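Local coordinates for protein Sfrice_029225 (Spodoptera frugiperda, PDB 6I50) that probably acts as a secreted cytokine of the tumour necrosis factor family, binding receptors of the tumour necrosis factor receptor type, at residues 76-81 with 85-90. Numbering follows the deposited sequence.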
loop_
_atom_site.group_PDB
_atom_site.type_symbol
_atom_site.label_atom_id
_atom_site.label_comp_id
_atom_site.label_asym_id
_atom_site.label_seq_id
_atom_site.Cartn_x
_atom_site.Cartn_y
_atom_site.Cartn_z
ATOM N N ILE A 76 7.790 -5.462 5.286
ATOM C CA ILE A 76 8.612 -6.157 6.269
ATOM C C ILE A 76 7.834 -6.172 7.574
ATOM O O ILE A 76 7.425 -5.115 8.075
ATOM C CB ILE A 76 9.986 -5.495 6.451
ATOM C CG1 ILE A 76 10.745 -5.441 5.114
ATOM C CG2 ILE A 76 10.802 -6.242 7.500
ATOM C CD1 ILE A 76 11.033 -6.804 4.502
ATOM N N TYR A 77 7.623 -7.364 8.120
ATOM C CA TYR A 77 6.897 -7.535 9.375
ATOM C C TYR A 77 7.933 -7.680 10.486
ATOM O O TYR A 77 8.577 -8.722 10.616
ATOM C CB TYR A 77 5.979 -8.750 9.277
ATOM C CG TYR A 77 4.947 -8.906 10.373
ATOM C CD1 TYR A 77 5.321 -9.232 11.670
ATOM C CD2 TYR A 77 3.592 -8.789 10.092
ATOM C CE1 TYR A 77 4.376 -9.402 12.663
ATOM C CE2 TYR A 77 2.640 -8.960 11.082
ATOM C CZ TYR A 77 3.038 -9.269 12.360
ATOM O OH TYR A 77 2.097 -9.444 13.349
ATOM N N TYR A 78 8.092 -6.631 11.288
ATOM C CA TYR A 78 9.056 -6.656 12.380
ATOM C C TYR A 78 8.433 -7.224 13.645
ATOM O O TYR A 78 7.257 -6.992 13.941
ATOM C CB TYR A 78 9.589 -5.249 12.666
ATOM C CG TYR A 78 10.382 -4.656 11.525
ATOM C CD1 TYR A 78 11.746 -4.887 11.399
ATOM C CD2 TYR A 78 9.763 -3.864 10.568
ATOM C CE1 TYR A 78 12.470 -4.339 10.346
ATOM C CE2 TYR A 78 10.470 -3.311 9.525
ATOM C CZ TYR A 78 11.820 -3.552 9.414
ATOM O OH TYR A 78 12.510 -2.990 8.362
ATOM N N LEU A 79 9.237 -7.973 14.391
ATOM C CA LEU A 79 8.896 -8.422 15.740
ATOM C C LEU A 79 10.157 -8.090 16.525
ATOM O O LEU A 79 11.086 -8.898 16.607
ATOM C CB LEU A 79 8.529 -9.906 15.790
ATOM C CG LEU A 79 8.043 -10.405 17.154
ATOM C CD1 LEU A 79 6.968 -9.478 17.693
ATOM C CD2 LEU A 79 7.521 -11.828 17.062
ATOM N N ASP A 80 10.202 -6.877 17.066
ATOM C CA ASP A 80 11.465 -6.297 17.486
ATOM C C ASP A 80 11.207 -5.373 18.664
ATOM O O ASP A 80 10.096 -4.868 18.848
ATOM C CB ASP A 80 12.126 -5.542 16.325
ATOM C CG ASP A 80 13.593 -5.258 16.571
ATOM O OD1 ASP A 80 14.438 -6.097 16.199
ATOM O OD2 ASP A 80 13.897 -4.185 17.132
ATOM N N SER A 81 12.250 -5.151 19.459
ATOM C CA SER A 81 12.124 -4.329 20.654
ATOM C C SER A 81 12.657 -2.911 20.471
ATOM O O SER A 81 12.536 -2.104 21.396
ATOM C CB SER A 81 12.833 -5.000 21.838
ATOM O OG SER A 81 14.195 -5.239 21.546
ATOM N N ILE A 85 11.828 1.077 13.639
ATOM C CA ILE A 85 12.124 0.089 12.614
ATOM C C ILE A 85 11.900 0.759 11.266
ATOM O O ILE A 85 10.950 1.534 11.098
ATOM C CB ILE A 85 11.266 -1.185 12.773
ATOM C CG1 ILE A 85 9.791 -0.840 12.985
ATOM C CG2 ILE A 85 11.755 -2.006 13.960
ATOM C CD1 ILE A 85 8.954 -0.909 11.730
ATOM N N SER A 86 12.798 0.495 10.322
ATOM C CA SER A 86 12.725 1.162 9.032
ATOM C C SER A 86 13.496 0.338 8.015
ATOM O O SER A 86 14.526 -0.261 8.344
ATOM C CB SER A 86 13.281 2.590 9.122
ATOM O OG SER A 86 13.267 3.242 7.861
ATOM N N TRP A 87 12.987 0.300 6.788
ATOM C CA TRP A 87 13.691 -0.345 5.689
ATOM C C TRP A 87 13.829 0.610 4.510
ATOM O O TRP A 87 13.091 1.597 4.379
ATOM C CB TRP A 87 13.002 -1.650 5.237
ATOM C CG TRP A 87 11.566 -1.545 4.787
ATOM C CD1 TRP A 87 10.463 -1.945 5.484
ATOM C CD2 TRP A 87 11.090 -1.071 3.519
ATOM N NE1 TRP A 87 9.323 -1.736 4.737
ATOM C CE2 TRP A 87 9.680 -1.195 3.528
ATOM C CE3 TRP A 87 11.714 -0.545 2.384
ATOM C CZ2 TRP A 87 8.889 -0.805 2.449
ATOM C CZ3 TRP A 87 10.926 -0.157 1.313
ATOM C CH2 TRP A 87 9.527 -0.285 1.355
ATOM N N VAL A 88 14.803 0.296 3.652
ATOM C CA VAL A 88 15.040 1.017 2.406
ATOM C C VAL A 88 15.112 0.009 1.268
ATOM O O VAL A 88 15.604 -1.111 1.442
ATOM C CB VAL A 88 16.328 1.868 2.453
ATOM C CG1 VAL A 88 16.096 3.126 3.282
ATOM C CG2 VAL A 88 17.481 1.059 3.007
ATOM N N LEU A 89 14.609 0.410 0.103
ATOM C CA LEU A 89 14.700 -0.386 -1.110
ATOM C C LEU A 89 15.882 0.136 -1.919
ATOM O O LEU A 89 15.867 1.287 -2.355
ATOM C CB LEU A 89 13.400 -0.279 -1.910
ATOM C CG LEU A 89 13.395 -1.042 -3.232
ATOM C CD1 LEU A 89 13.483 -2.541 -2.981
ATOM C CD2 LEU A 89 12.163 -0.715 -4.063
ATOM N N HIS A 90 16.905 -0.700 -2.104
ATOM C CA HIS A 90 18.133 -0.303 -2.785
ATOM C C HIS A 90 18.157 -0.833 -4.211
ATOM O O HIS A 90 17.937 -2.025 -4.439
ATOM C CB HIS A 90 19.359 -0.819 -2.034
ATOM C CG HIS A 90 19.679 -0.036 -0.802
ATOM N ND1 HIS A 90 20.283 -0.599 0.302
ATOM C CD2 HIS A 90 19.482 1.270 -0.501
ATOM C CE1 HIS A 90 20.446 0.328 1.230
ATOM N NE2 HIS A 90 19.967 1.470 0.768
#
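Ile85 lies over one face of the Tyr78 ring, its CB 3.7 Å from the ring centroid and only 9° off the normal, a CH-pi contact in which CG2 of Ile85 leans toward the CD1 edge of the ring and its CD1 methyl toward the CD2 edge, both over that one face. Ile85 CD1 comes closest, 3.3 Å from Tyr78 CD2. Ile85 has CG1 wedged between its backbone N and carbonyl carbon (chi1 47°), which lays that branch along the CD2 side of the ring. On the other face sits CG2 of Ile76, offset toward the rim, so the phenol is sandwiched between an isoleucine of its own strand and one from across. Trp87 adds the next layer: its CD1 meets Ile76 CG1 at 3.5 Å, while the Tyr78 hydroxyl lies at the indole edge, in its plane, with OH 3.4 Å from Trp87 CB.

No hydrogen bond joins the segments. Strands 68-80 and 84-92 belong to the two facing sheets of the TNF jelly roll; the axes of 76-80 and 85-90 come within 8.9 Å, their N-to-C directions 148° apart, so roughly antiparallel, and side chains from both fill the space between the sheets, close to the short connection that carries the chain from one sheet to the other.

Polar ends find partners further out. Tyr78 OH bonds to Asn139 OD1, and Trp87 NE1 to the carbonyl oxygen of Cys121, whose disulfide to Cys105 lies nearby. A leucine in place of Tyr78 would probably leave Asn139 OD1 without this hydroxyl partner and the Ile85 CB without an aromatic face to lie on. Asp80, its CB 4.3 Å from Ile85 CG2, has its OD1 bonded to His145 N and its OD2 to His82 ND1, in the turn that leads to the next strand.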